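Local coordinates for natterin-like protein (Lethenteron camtschaticum, PDB 6IUL) that acts as a pore-forming cytotoxin, probably recognising glycans through a jacalin-like lectin module and perforating membranes through an aerolysin-type module, at residues N17-N22 / L125-R130; A28-L33 / V45-T50; Q167-K172 / A266-A271; S191-K196 / S243-E248. One frame throughout, in Å; residues are numbered along the deposited sequence.

Contact 1: residues N17-N22 / L125-R130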
loop_
_atom_site.group_PDB
_atom_site.type_symbol
_atom_site.label_atom_id
_atom_site.label_comp_id
_atom_site.label_asym_id
_atom_site.label_seq_id
_atom_site.Cartn_x
_atom_site.Cartn_y
_atom_site.Cartn_z
ATOM N N ASN A 17 4.210 9.873 48.495
ATOM C CA ASN A 17 2.887 10.208 48.034
ATOM C C ASN A 17 2.618 9.551 46.681
ATOM O O ASN A 17 3.516 9.499 45.803
ATOM C CB ASN A 17 2.789 11.727 47.842
ATOM C CG ASN A 17 2.965 12.477 49.146
ATOM O OD1 ASN A 17 2.578 11.983 50.200
ATOM N ND2 ASN A 17 3.552 13.657 49.085
ATOM N N ALA A 18 1.379 9.106 46.501
ATOM C CA ALA A 18 0.939 8.456 45.266
ATOM C C ALA A 18 1.060 9.368 44.073
ATOM O O ALA A 18 0.760 10.548 44.150
ATOM C CB ALA A 18 -0.512 7.931 45.403
ATOM N N PHE A 19 1.531 8.797 42.962
ATOM C CA PHE A 19 1.458 9.455 41.646
ATOM C C PHE A 19 1.043 8.474 40.601
ATOM O O PHE A 19 1.244 7.258 40.762
ATOM C CB PHE A 19 2.794 10.119 41.287
ATOM C CG PHE A 19 3.973 9.157 41.168
ATOM C CD1 PHE A 19 4.209 8.488 39.987
ATOM C CD2 PHE A 19 4.818 8.920 42.239
ATOM C CE1 PHE A 19 5.261 7.608 39.867
ATOM C CE2 PHE A 19 5.867 8.038 42.144
ATOM C CZ PHE A 19 6.113 7.393 40.935
ATOM N N SER A 20 0.444 8.993 39.544
ATOM C CA SER A 20 0.095 8.215 38.361
ATOM C C SER A 20 0.209 9.074 37.126
ATOM O O SER A 20 -0.373 10.121 37.067
ATOM C CB SER A 20 -1.340 7.665 38.465
ATOM O OG SER A 20 -1.591 6.660 37.480
ATOM N N PHE A 21 0.966 8.614 36.135
ATOM C CA PHE A 21 1.162 9.339 34.900
ATOM C C PHE A 21 0.844 8.304 33.836
ATOM O O PHE A 21 1.640 7.365 33.575
ATOM C CB PHE A 21 2.620 9.833 34.798
ATOM C CG PHE A 21 2.920 10.630 33.563
ATOM C CD1 PHE A 21 2.219 11.774 33.301
ATOM C CD2 PHE A 21 3.896 10.232 32.674
ATOM C CE1 PHE A 21 2.469 12.506 32.178
ATOM C CE2 PHE A 21 4.153 10.955 31.534
ATOM C CZ PHE A 21 3.464 12.103 31.297
ATOM N N ASN A 22 -0.313 8.478 33.215
ATOM C CA ASN A 22 -0.941 7.409 32.423
ATOM C C ASN A 22 -1.532 7.962 31.147
ATOM O O ASN A 22 -2.332 8.871 31.211
ATOM C CB ASN A 22 -2.046 6.789 33.283
ATOM C CG ASN A 22 -2.684 5.573 32.648
ATOM O OD1 ASN A 22 -2.451 5.283 31.492
ATOM N ND2 ASN A 22 -3.496 4.838 33.410
ATOM N N LEU A 125 2.040 2.512 28.944
ATOM C CA LEU A 125 1.206 3.710 28.986
ATOM C C LEU A 125 1.704 4.747 29.982
ATOM O O LEU A 125 1.154 5.855 30.039
ATOM C CB LEU A 125 -0.231 3.365 29.362
ATOM C CG LEU A 125 -1.081 2.585 28.349
ATOM C CD1 LEU A 125 -2.337 2.073 29.008
ATOM C CD2 LEU A 125 -1.376 3.442 27.135
ATOM N N GLY A 126 2.723 4.434 30.770
ATOM C CA GLY A 126 3.249 5.391 31.741
ATOM C C GLY A 126 3.695 4.674 33.021
ATOM O O GLY A 126 4.031 3.462 33.010
ATOM N N VAL A 127 3.668 5.399 34.142
ATOM C CA VAL A 127 4.137 4.871 35.435
ATOM C C VAL A 127 3.209 5.205 36.573
ATOM O O VAL A 127 2.404 6.097 36.469
ATOM C CB VAL A 127 5.513 5.429 35.812
ATOM C CG1 VAL A 127 6.553 4.999 34.788
ATOM C CG2 VAL A 127 5.455 6.956 35.925
ATOM N N GLN A 128 3.348 4.475 37.669
ATOM C CA GLN A 128 2.532 4.722 38.830
ATOM C C GLN A 128 3.290 4.250 40.030
ATOM O O GLN A 128 3.965 3.207 39.990
ATOM C CB GLN A 128 1.196 3.954 38.732
ATOM C CG GLN A 128 0.202 4.234 39.867
ATOM C CD GLN A 128 -1.234 3.797 39.507
ATOM O OE1 GLN A 128 -1.743 4.140 38.446
ATOM N NE2 GLN A 128 -1.857 3.020 40.390
ATOM N N GLY A 129 3.198 4.994 41.122
ATOM C CA GLY A 129 3.881 4.600 42.325
ATOM C C GLY A 129 3.771 5.603 43.456
ATOM O O GLY A 129 2.745 6.280 43.598
ATOM N N ARG A 130 4.814 5.663 44.286
ATOM C CA ARG A 130 4.858 6.636 45.375
ATOM C C ARG A 130 6.248 7.250 45.458
ATOM O O ARG A 130 7.256 6.549 45.340
ATOM C CB ARG A 130 4.499 5.994 46.719
ATOM C CG ARG A 130 3.063 5.566 46.869
ATOM C CD ARG A 130 2.839 4.863 48.203
ATOM N NE ARG A 130 1.408 4.624 48.406
ATOM C CZ ARG A 130 0.515 5.595 48.683
ATOM N NH1 ARG A 130 -0.777 5.285 48.854
ATOM N NH2 ARG A 130 0.892 6.891 48.815
HETATM O O HOH W 1 -0.286 9.206 48.704
#
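With chi1 at 62°, F19 holds CG between its own backbone N and carbonyl carbon, the crowded position, and this lays the ring over the neighbouring strand at G129. A glycine suits that place because its bare backbone can lie flat beneath the ring: G129 CA sits 4.0 Å from the centroid of the F19 ring, over the face, in a CH-pi contact. V127 comes to the edge of the same ring, with CG2 4.0 Å from F19 CE1. F21 has CG anti to its backbone N (chi1 -179°), which carries its ring to V47 and L49, while its CB brushes V127. The two segments are antiparallel neighbours in one sheet of the jacalin-like lectin domain, whose characteristic fold is the beta-prism; about a hundred residues separate them. Paired backbone bonds join F19 with G129 and F21 with V127, the bond from F21 N to V127 O measuring 2.9 Å. On the other face, small or polar residues suit the exposure. S20 OG donates to Q128 OE1 over 2.7 Å, approaching from above the amide plane, 36° out of it. R130 spreads one face of its guanidinium over A18 CB; its NH2 also bonds to G16 O. A water accepts from both A18 N, at 2.8 Å, and R130 NH2, at 2.6 Å, thus bridging two donors that cannot bond each other.

Contact 2: residues A28-L33 / V45-T50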
loop_
_atom_site.group_PDB
_atom_site.type_symbol
_atom_site.label_atom_id
_atom_site.label_comp_id
_atom_site.label_asym_id
_atom_site.label_seq_id
_atom_site.Cartn_x
_atom_site.Cartn_y
_atom_site.Cartn_z
ATOM N N ALA A 28 -1.994 7.308 24.452
ATOM C CA ALA A 28 -0.638 7.812 24.319
ATOM C C ALA A 28 0.287 6.880 25.104
ATOM O O ALA A 28 -0.081 6.413 26.169
ATOM C CB ALA A 28 -0.531 9.235 24.841
ATOM N N THR A 29 1.472 6.624 24.568
ATOM C CA THR A 29 2.348 5.640 25.109
ATOM C C THR A 29 3.725 6.207 25.460
ATOM O O THR A 29 4.075 7.317 25.141
ATOM C CB THR A 29 2.523 4.476 24.108
ATOM O OG1 THR A 29 3.038 4.947 22.870
ATOM C CG2 THR A 29 1.196 3.784 23.855
ATOM N N LEU A 30 4.509 5.408 26.149
ATOM C CA LEU A 30 5.813 5.815 26.619
ATOM C C LEU A 30 6.744 6.044 25.444
ATOM O O LEU A 30 6.943 5.141 24.658
ATOM C CB LEU A 30 6.394 4.735 27.541
ATOM C CG LEU A 30 7.815 4.991 28.042
ATOM C CD1 LEU A 30 7.846 6.218 28.960
ATOM C CD2 LEU A 30 8.375 3.753 28.751
ATOM N N GLN A 31 7.319 7.243 25.358
ATOM C CA GLN A 31 8.260 7.594 24.310
ATOM C C GLN A 31 9.685 7.687 24.836
ATOM O O GLN A 31 10.635 7.256 24.166
ATOM C CB GLN A 31 7.887 8.922 23.635
ATOM C CG GLN A 31 8.881 9.248 22.527
ATOM C CD GLN A 31 8.453 10.279 21.517
ATOM O OE1 GLN A 31 7.326 10.784 21.525
ATOM N NE2 GLN A 31 9.414 10.662 20.675
ATOM N N LYS A 32 9.832 8.249 26.031
ATOM C CA LYS A 32 11.121 8.502 26.578
ATOM C C LYS A 32 11.100 8.453 28.112
ATOM O O LYS A 32 10.163 8.898 28.742
ATOM C CB LYS A 32 11.587 9.876 26.107
ATOM C CG LYS A 32 13.022 10.262 26.455
ATOM C CD LYS A 32 13.310 11.678 25.897
ATOM C CE LYS A 32 14.711 12.134 26.187
ATOM N NZ LYS A 32 15.024 13.390 25.421
ATOM N N LEU A 33 12.195 7.975 28.697
ATOM C CA LEU A 33 12.361 7.906 30.133
ATOM C C LEU A 33 13.745 8.396 30.516
ATOM O O LEU A 33 14.734 8.115 29.834
ATOM C CB LEU A 33 12.265 6.465 30.552
ATOM C CG LEU A 33 12.536 6.102 31.979
ATOM C CD1 LEU A 33 11.487 6.763 32.833
ATOM C CD2 LEU A 33 12.534 4.586 32.253
ATOM N N VAL A 45 12.525 10.241 38.372
ATOM C CA VAL A 45 12.214 9.801 37.033
ATOM C C VAL A 45 11.505 10.935 36.301
ATOM O O VAL A 45 10.652 11.598 36.868
ATOM C CB VAL A 45 11.300 8.563 37.150
ATOM C CG1 VAL A 45 10.495 8.352 35.933
ATOM C CG2 VAL A 45 12.114 7.320 37.413
ATOM N N GLN A 46 11.858 11.151 35.055
ATOM C CA GLN A 46 11.075 11.979 34.169
ATOM C C GLN A 46 10.583 11.127 32.958
ATOM O O GLN A 46 11.336 10.358 32.364
ATOM C CB GLN A 46 11.911 13.151 33.734
ATOM C CG GLN A 46 11.295 14.115 32.737
ATOM C CD GLN A 46 12.025 15.443 32.648
ATOM O OE1 GLN A 46 13.102 15.564 32.086
ATOM N NE2 GLN A 46 11.394 16.446 33.186
ATOM N N VAL A 47 9.324 11.284 32.598
ATOM C CA VAL A 47 8.676 10.443 31.626
ATOM C C VAL A 47 7.972 11.312 30.596
ATOM O O VAL A 47 7.256 12.289 30.942
ATOM C CB VAL A 47 7.592 9.585 32.323
ATOM C CG1 VAL A 47 6.853 8.700 31.329
ATOM C CG2 VAL A 47 8.175 8.750 33.462
ATOM N N TRP A 48 8.150 10.930 29.330
ATOM C CA TRP A 48 7.487 11.593 28.195
ATOM C C TRP A 48 6.559 10.595 27.466
ATOM O O TRP A 48 6.960 9.434 27.207
ATOM C CB TRP A 48 8.510 12.046 27.165
ATOM C CG TRP A 48 9.448 13.143 27.557
ATOM C CD1 TRP A 48 9.407 14.432 27.110
ATOM C CD2 TRP A 48 10.629 13.034 28.373
ATOM N NE1 TRP A 48 10.481 15.134 27.608
ATOM C CE2 TRP A 48 11.249 14.306 28.383
ATOM C CE3 TRP A 48 11.224 11.992 29.073
ATOM C CZ2 TRP A 48 12.441 14.573 29.116
ATOM C CZ3 TRP A 48 12.386 12.218 29.770
ATOM C CH2 TRP A 48 13.003 13.514 29.793
ATOM N N LEU A 49 5.349 11.029 27.147
ATOM C CA LEU A 49 4.422 10.229 26.359
ATOM C C LEU A 49 4.372 10.718 24.923
ATOM O O LEU A 49 4.805 11.813 24.625
ATOM C CB LEU A 49 3.048 10.240 26.969
ATOM C CG LEU A 49 2.976 9.796 28.422
ATOM C CD1 LEU A 49 1.541 9.825 28.938
ATOM C CD2 LEU A 49 3.584 8.413 28.592
ATOM N N THR A 50 3.860 9.885 24.023
ATOM C CA THR A 50 3.872 10.188 22.595
ATOM C C THR A 50 2.922 11.343 22.211
ATOM O O THR A 50 3.023 11.815 21.090
ATOM C CB THR A 50 3.485 8.979 21.756
ATOM O OG1 THR A 50 2.247 8.452 22.247
ATOM C CG2 THR A 50 4.572 7.921 21.789
HETATM O O HOH W 2 5.110 11.567 19.888
#
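L30 and L33 press methyl groups against V47 and V45 on the tightly packed side of the pair: L30 CD1 lies 3.6 Å from V47 CG1, the two side chains crossing at about a right angle, and L33 CD1 lies 3.6 Å from V45 CG1. Branched apolar residues suit this buried side. The other side is more open to solvent and is built from longer, polar-tipped chains. K32, extended with CG anti to its backbone N (chi1 -173°), runs alongside W48 and lays its methylenes over the indole, CD standing 3.9 Å from the centroid of the six-membered ring. Its NZ, 4.9 Å from that same centroid of W48, adds a cation-pi interaction and has a weak, long ion pair with E66. Q46 CG covers the opposite face, so the ring is sandwiched between the aliphatic parts of K32 and Q46. At the end of the pair, T29 N donates to T50 OG1 over 3.1 Å, and T50 OG1 also bonds to N204 O. Q31 N binds W48 O at 2.9 Å and K32 N only weakly, so both residues face W48: a classic beta bulge, here in the hairpin of strands 30-37 and 42-49 of the beta-prism lectin fold.

Contact 3: residues Q167-K172 / A266-A271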
loop_
_atom_site.group_PDB
_atom_site.type_symbol
_atom_site.label_atom_id
_atom_site.label_comp_id
_atom_site.label_asym_id
_atom_site.label_seq_id
_atom_site.Cartn_x
_atom_site.Cartn_y
_atom_site.Cartn_z
ATOM N N GLN A 167 -13.967 17.529 -10.904
ATOM C CA GLN A 167 -13.292 17.999 -12.111
ATOM C C GLN A 167 -13.390 16.913 -13.207
ATOM O O GLN A 167 -13.018 15.742 -12.981
ATOM C CB GLN A 167 -11.791 18.315 -11.885
ATOM C CG GLN A 167 -11.400 19.490 -10.953
ATOM C CD GLN A 167 -12.025 20.873 -11.278
ATOM O OE1 GLN A 167 -11.649 21.866 -10.671
ATOM N NE2 GLN A 167 -13.007 20.926 -12.172
ATOM N N MET A 168 -13.857 17.338 -14.385
ATOM C CA MET A 168 -14.044 16.474 -15.541
ATOM C C MET A 168 -12.784 16.438 -16.381
ATOM O O MET A 168 -12.120 17.459 -16.577
ATOM C CB MET A 168 -15.232 16.976 -16.381
ATOM C CG MET A 168 -16.564 16.980 -15.641
ATOM S SD MET A 168 -17.051 15.379 -14.914
ATOM C CE MET A 168 -18.791 15.733 -14.565
ATOM N N GLU A 169 -12.434 15.238 -16.838
ATOM C CA GLU A 169 -11.302 15.020 -17.692
ATOM C C GLU A 169 -11.828 14.231 -18.902
ATOM O O GLU A 169 -12.605 13.278 -18.743
ATOM C CB GLU A 169 -10.232 14.115 -17.049
ATOM C CG GLU A 169 -10.038 14.166 -15.566
ATOM C CD GLU A 169 -9.025 13.122 -15.090
ATOM O OE1 GLU A 169 -8.566 12.291 -15.892
ATOM O OE2 GLU A 169 -8.669 13.173 -13.904
ATOM N N GLU A 170 -11.334 14.571 -20.073
ATOM C CA GLU A 170 -11.665 13.858 -21.282
ATOM C C GLU A 170 -10.783 12.607 -21.372
ATOM O O GLU A 170 -9.624 12.593 -21.021
ATOM C CB GLU A 170 -11.445 14.731 -22.491
ATOM C CG GLU A 170 -12.436 15.871 -22.686
ATOM C CD GLU A 170 -12.223 16.587 -24.055
ATOM O OE1 GLU A 170 -13.102 17.405 -24.425
ATOM O OE2 GLU A 170 -11.182 16.343 -24.771
ATOM N N ILE A 171 -11.360 11.525 -21.818
ATOM C CA ILE A 171 -10.622 10.293 -21.928
ATOM C C ILE A 171 -10.442 9.918 -23.401
ATOM O O ILE A 171 -9.377 9.424 -23.818
ATOM C CB ILE A 171 -11.383 9.164 -21.224
ATOM C CG1 ILE A 171 -11.464 9.460 -19.738
ATOM C CG2 ILE A 171 -10.705 7.793 -21.484
ATOM C CD1 ILE A 171 -12.474 8.603 -19.021
ATOM N N LYS A 172 -11.480 10.089 -24.200
ATOM C CA LYS A 172 -11.398 9.590 -25.590
ATOM C C LYS A 172 -12.342 10.337 -26.495
ATOM O O LYS A 172 -13.482 10.701 -26.078
ATOM C CB LYS A 172 -11.720 8.093 -25.631
ATOM C CG LYS A 172 -11.737 7.489 -27.048
ATOM C CD LYS A 172 -11.942 5.979 -27.035
ATOM C CE LYS A 172 -11.929 5.405 -28.458
ATOM N NZ LYS A 172 -12.096 3.939 -28.486
ATOM N N ALA A 266 -15.764 10.685 -24.424
ATOM C CA ALA A 266 -15.843 10.038 -23.127
ATOM C C ALA A 266 -15.080 10.820 -22.062
ATOM O O ALA A 266 -13.920 11.216 -22.274
ATOM C CB ALA A 266 -15.321 8.594 -23.197
ATOM N N ASN A 267 -15.754 10.964 -20.925
ATOM C CA ASN A 267 -15.284 11.747 -19.768
ATOM C C ASN A 267 -15.377 10.948 -18.445
ATOM O O ASN A 267 -16.080 9.931 -18.343
ATOM C CB ASN A 267 -16.109 13.020 -19.587
ATOM C CG ASN A 267 -16.060 13.917 -20.793
ATOM O OD1 ASN A 267 -14.986 14.420 -21.171
ATOM N ND2 ASN A 267 -17.232 14.116 -21.439
ATOM N N ILE A 268 -14.654 11.441 -17.440
ATOM C CA ILE A 268 -14.773 10.946 -16.067
ATOM C C ILE A 268 -14.557 12.067 -15.094
ATOM O O ILE A 268 -13.827 13.022 -15.367
ATOM C CB ILE A 268 -13.817 9.787 -15.785
ATOM C CG1 ILE A 268 -14.315 8.983 -14.593
ATOM C CG2 ILE A 268 -12.427 10.334 -15.624
ATOM C CD1 ILE A 268 -13.510 7.743 -14.259
ATOM N N GLY A 269 -15.256 12.001 -13.970
ATOM C CA GLY A 269 -15.088 13.049 -12.945
ATOM C C GLY A 269 -14.138 12.628 -11.824
ATOM O O GLY A 269 -14.194 11.496 -11.360
ATOM N N ARG A 270 -13.313 13.550 -11.381
ATOM C CA ARG A 270 -12.320 13.320 -10.334
ATOM C C ARG A 270 -12.555 14.296 -9.186
ATOM O O ARG A 270 -12.681 15.504 -9.405
ATOM C CB ARG A 270 -10.944 13.582 -10.918
ATOM C CG ARG A 270 -9.780 13.443 -9.981
ATOM C CD ARG A 270 -8.509 13.882 -10.693
ATOM N NE ARG A 270 -7.303 13.535 -9.920
ATOM C CZ ARG A 270 -6.781 14.264 -8.923
ATOM N NH1 ARG A 270 -7.359 15.403 -8.530
ATOM N NH2 ARG A 270 -5.662 13.851 -8.328
ATOM N N ALA A 271 -12.579 13.786 -7.966
ATOM C CA ALA A 271 -12.777 14.641 -6.802
ATOM C C ALA A 271 -11.796 14.353 -5.693
ATOM O O ALA A 271 -11.662 13.206 -5.264
ATOM C CB ALA A 271 -14.204 14.499 -6.285
#
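A classic beta bulge, in which I171 and K172 both face A266, marks one end of this antiparallel pair in the elongated, aerolysin-type part of the molecule, where strands 166-178 and 260-285 run side by side. A266 O accepts from I171 N and, weakly, from K172 N at 3.3 Å, while A266 N returns a bond to K172 O at 2.8 Å. Beyond the bulge the ladder is regular, with paired bonds between E169 and I268 and between Q167 and R270. I171, a branched residue fit for the buried side, brings CD1 within 3.7 Å of I268 CB. K172 leads away from the partner strand toward D118 of the second subunit, with which it forms a salt bridge, and E170 makes another with K76 of that subunit, so both charged ends are paired across the subunit boundary. M168 bends at chi2 (-55°), which brings SD 3.6 Å from G269 CA, on a face where glycine presents no side chain. E169 crosses R270 at a slant, its OE2 resting 3.3 Å from the aliphatic CD of R270. The charged parts stay farther apart: E169 OE2 to R270 NE is 4.2 Å, beyond a salt bridge, and the guanidinium pairs instead with D272. On the opposite face E170 and N267 lie side by side, with N267 OD1 3.3 Å from E170 CG and the carboxylate and amide planes 40° apart.

Contact 4: residues S191-K196 / S243-E248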
loop_
_atom_site.group_PDB
_atom_site.type_symbol
_atom_site.label_atom_id
_atom_site.label_comp_id
_atom_site.label_asym_id
_atom_site.label_seq_id
_atom_site.Cartn_x
_atom_site.Cartn_y
_atom_site.Cartn_z
ATOM N N SER A 191 -11.865 2.981 -22.105
ATOM C CA SER A 191 -11.400 2.559 -20.763
ATOM C C SER A 191 -10.320 3.500 -20.236
ATOM O O SER A 191 -9.614 4.168 -21.026
ATOM C CB SER A 191 -10.852 1.127 -20.805
ATOM O OG SER A 191 -9.719 1.007 -21.684
ATOM N N LYS A 192 -10.202 3.529 -18.915
ATOM C CA LYS A 192 -9.206 4.349 -18.205
ATOM C C LYS A 192 -8.810 3.777 -16.856
ATOM O O LYS A 192 -9.663 3.474 -15.991
ATOM C CB LYS A 192 -9.767 5.751 -17.929
ATOM C CG LYS A 192 -8.710 6.664 -17.308
ATOM C CD LYS A 192 -9.206 8.042 -17.043
ATOM C CE LYS A 192 -8.224 8.870 -16.236
ATOM N NZ LYS A 192 -6.902 8.997 -16.860
ATOM N N LYS A 193 -7.515 3.628 -16.691
ATOM C CA LYS A 193 -6.931 3.302 -15.399
ATOM C C LYS A 193 -7.137 4.446 -14.413
ATOM O O LYS A 193 -6.816 5.604 -14.747
ATOM C CB LYS A 193 -5.421 3.073 -15.559
ATOM C CG LYS A 193 -4.734 2.907 -14.215
ATOM C CD LYS A 193 -3.241 2.725 -14.341
ATOM C CE LYS A 193 -2.601 2.465 -12.976
ATOM N NZ LYS A 193 -1.171 2.166 -13.128
ATOM N N ILE A 194 -7.669 4.134 -13.227
ATOM C CA ILE A 194 -7.761 5.117 -12.145
ATOM C C ILE A 194 -7.167 4.549 -10.867
ATOM O O ILE A 194 -7.138 3.331 -10.662
ATOM C CB ILE A 194 -9.214 5.569 -11.846
ATOM C CG1 ILE A 194 -10.080 4.407 -11.426
ATOM C CG2 ILE A 194 -9.826 6.250 -13.066
ATOM C CD1 ILE A 194 -11.450 4.771 -10.915
ATOM N N ILE A 195 -6.712 5.438 -10.004
ATOM C CA ILE A 195 -6.200 5.056 -8.669
ATOM C C ILE A 195 -6.973 5.830 -7.584
ATOM O O ILE A 195 -6.726 7.023 -7.377
ATOM C CB ILE A 195 -4.702 5.376 -8.554
ATOM C CG1 ILE A 195 -3.955 4.761 -9.753
ATOM C CG2 ILE A 195 -4.128 4.892 -7.209
ATOM C CD1 ILE A 195 -2.445 4.822 -9.701
ATOM N N LYS A 196 -7.909 5.165 -6.915
ATOM C CA LYS A 196 -8.623 5.747 -5.763
ATOM C C LYS A 196 -7.721 5.737 -4.520
ATOM O O LYS A 196 -6.902 4.840 -4.369
ATOM C CB LYS A 196 -9.900 4.982 -5.472
ATOM C CG LYS A 196 -11.000 5.133 -6.517
ATOM C CD LYS A 196 -12.207 4.231 -6.181
ATOM C CE LYS A 196 -13.489 4.751 -6.793
ATOM N NZ LYS A 196 -14.650 3.808 -6.762
ATOM N N SER A 243 -4.759 2.505 -1.147
ATOM C CA SER A 243 -5.054 2.902 -2.516
ATOM C C SER A 243 -5.642 1.713 -3.250
ATOM O O SER A 243 -5.366 0.568 -2.901
ATOM C CB SER A 243 -3.812 3.432 -3.199
ATOM O OG SER A 243 -3.167 2.363 -3.820
ATOM N N GLU A 244 -6.540 1.980 -4.202
ATOM C CA GLU A 244 -7.173 0.928 -4.975
ATOM C C GLU A 244 -6.982 1.255 -6.470
ATOM O O GLU A 244 -7.386 2.326 -6.931
ATOM C CB GLU A 244 -8.651 0.831 -4.611
ATOM C CG GLU A 244 -9.427 -0.259 -5.356
ATOM C CD GLU A 244 -10.971 -0.067 -5.368
ATOM O OE1 GLU A 244 -11.498 0.990 -4.958
ATOM O OE2 GLU A 244 -11.682 -0.983 -5.837
ATOM N N GLU A 245 -6.380 0.334 -7.218
ATOM C CA GLU A 245 -6.226 0.497 -8.663
ATOM C C GLU A 245 -7.378 -0.172 -9.407
ATOM O O GLU A 245 -7.804 -1.274 -9.078
ATOM C CB GLU A 245 -4.918 -0.127 -9.121
ATOM C CG GLU A 245 -3.713 0.282 -8.280
ATOM C CD GLU A 245 -2.516 0.545 -9.107
ATOM O OE1 GLU A 245 -1.618 1.205 -8.571
ATOM O OE2 GLU A 245 -2.500 0.124 -10.303
ATOM N N LYS A 246 -7.883 0.484 -10.429
ATOM C CA LYS A 246 -9.069 -0.010 -11.103
ATOM C C LYS A 246 -9.024 0.428 -12.576
ATOM O O LYS A 246 -8.361 1.389 -12.929
ATOM C CB LYS A 246 -10.241 0.607 -10.329
ATOM C CG LYS A 246 -11.670 0.291 -10.740
ATOM C CD LYS A 246 -12.595 0.283 -9.489
ATOM C CE LYS A 246 -13.985 0.913 -9.644
ATOM N NZ LYS A 246 -14.814 0.332 -10.728
ATOM N N THR A 247 -9.694 -0.299 -13.443
ATOM C CA THR A 247 -9.928 0.155 -14.796
ATOM C C THR A 247 -11.430 0.404 -14.977
ATOM O O THR A 247 -12.242 -0.528 -14.957
ATOM C CB THR A 247 -9.422 -0.855 -15.842
ATOM O OG1 THR A 247 -8.013 -1.061 -15.657
ATOM C CG2 THR A 247 -9.655 -0.335 -17.224
ATOM N N GLU A 248 -11.788 1.663 -15.172
ATOM C CA GLU A 248 -13.170 2.062 -15.489
ATOM C C GLU A 248 -13.427 1.866 -17.005
ATOM O O GLU A 248 -12.522 2.049 -17.834
ATOM C CB GLU A 248 -13.399 3.509 -15.053
ATOM C CG GLU A 248 -14.775 3.757 -14.459
ATOM C CD GLU A 248 -15.057 3.016 -13.157
ATOM O OE1 GLU A 248 -16.192 2.555 -13.000
ATOM O OE2 GLU A 248 -14.166 2.900 -12.305
HETATM O O HOH W 3 -0.187 2.094 -10.330
#
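E248 offers I194 one of the flat groups of this contact, a carboxylate whose OE2 lies 3.6 Å from I194 CD1. K246 NZ comes from the other side of the carboxylate plane and forms a salt bridge with E248 OE2 at 3.1 Å, on the syn side and 26° out of the plane. The lysine curls, bent at chi2, chi3 and chi4, to reach a residue two places along its own strand; I194 fits beside it, CG1 4.0 Å from K246 CB. The E244 side chain runs alongside that of K196, and its OE1 lies 3.5 Å from K196 CD. On the opposite side of the sheet, E245 OE2 and K193 NZ form a long salt bridge of 3.7 Å, and a water accepts from K193 NZ at 3.0 Å. I195 lies next to E245, with I195 CD1 3.9 Å from E245 OE1. Beneath the side chains a regular antiparallel ladder pairs K192 with E248, I194 with K246 and K196 with E244, joining strands 184-200 and 241-256 of the aerolysin-type module. The second subunit covers part of this pair: S191 OG bonds to I146 of that chain, K193 NZ to its F210 and T247 OG1 to its S211. Thus K246 and E248 are a close charge pair and K193 and E245, across the strands, a long one; K193 and K196 have extended chains, consistent with a surface meeting both solvent and the second subunit.

Overall arrangement
The four contacts fall into two pairs on opposite sides of the centre of an elongated molecule. Contacts 1 and 2 belong to the lectin module, with centres 12 Å apart; F21 of contact 1 packs on V47 and L49 of contact 2, so two sheets of the prism meet there. Contacts 3 and 4 lie in the aerolysin-type module, centres 13 Å apart, touching where K192 meets E169 and I171; both also border the second subunit. Between the pairs no atoms touch: contacts 1 and 3 are 58 Å apart at their centres, and even contacts 2 and 4 are about 25 Å apart at their nearest atoms. Sugar recognition and pore formation would thus probably reside in well-separated parts.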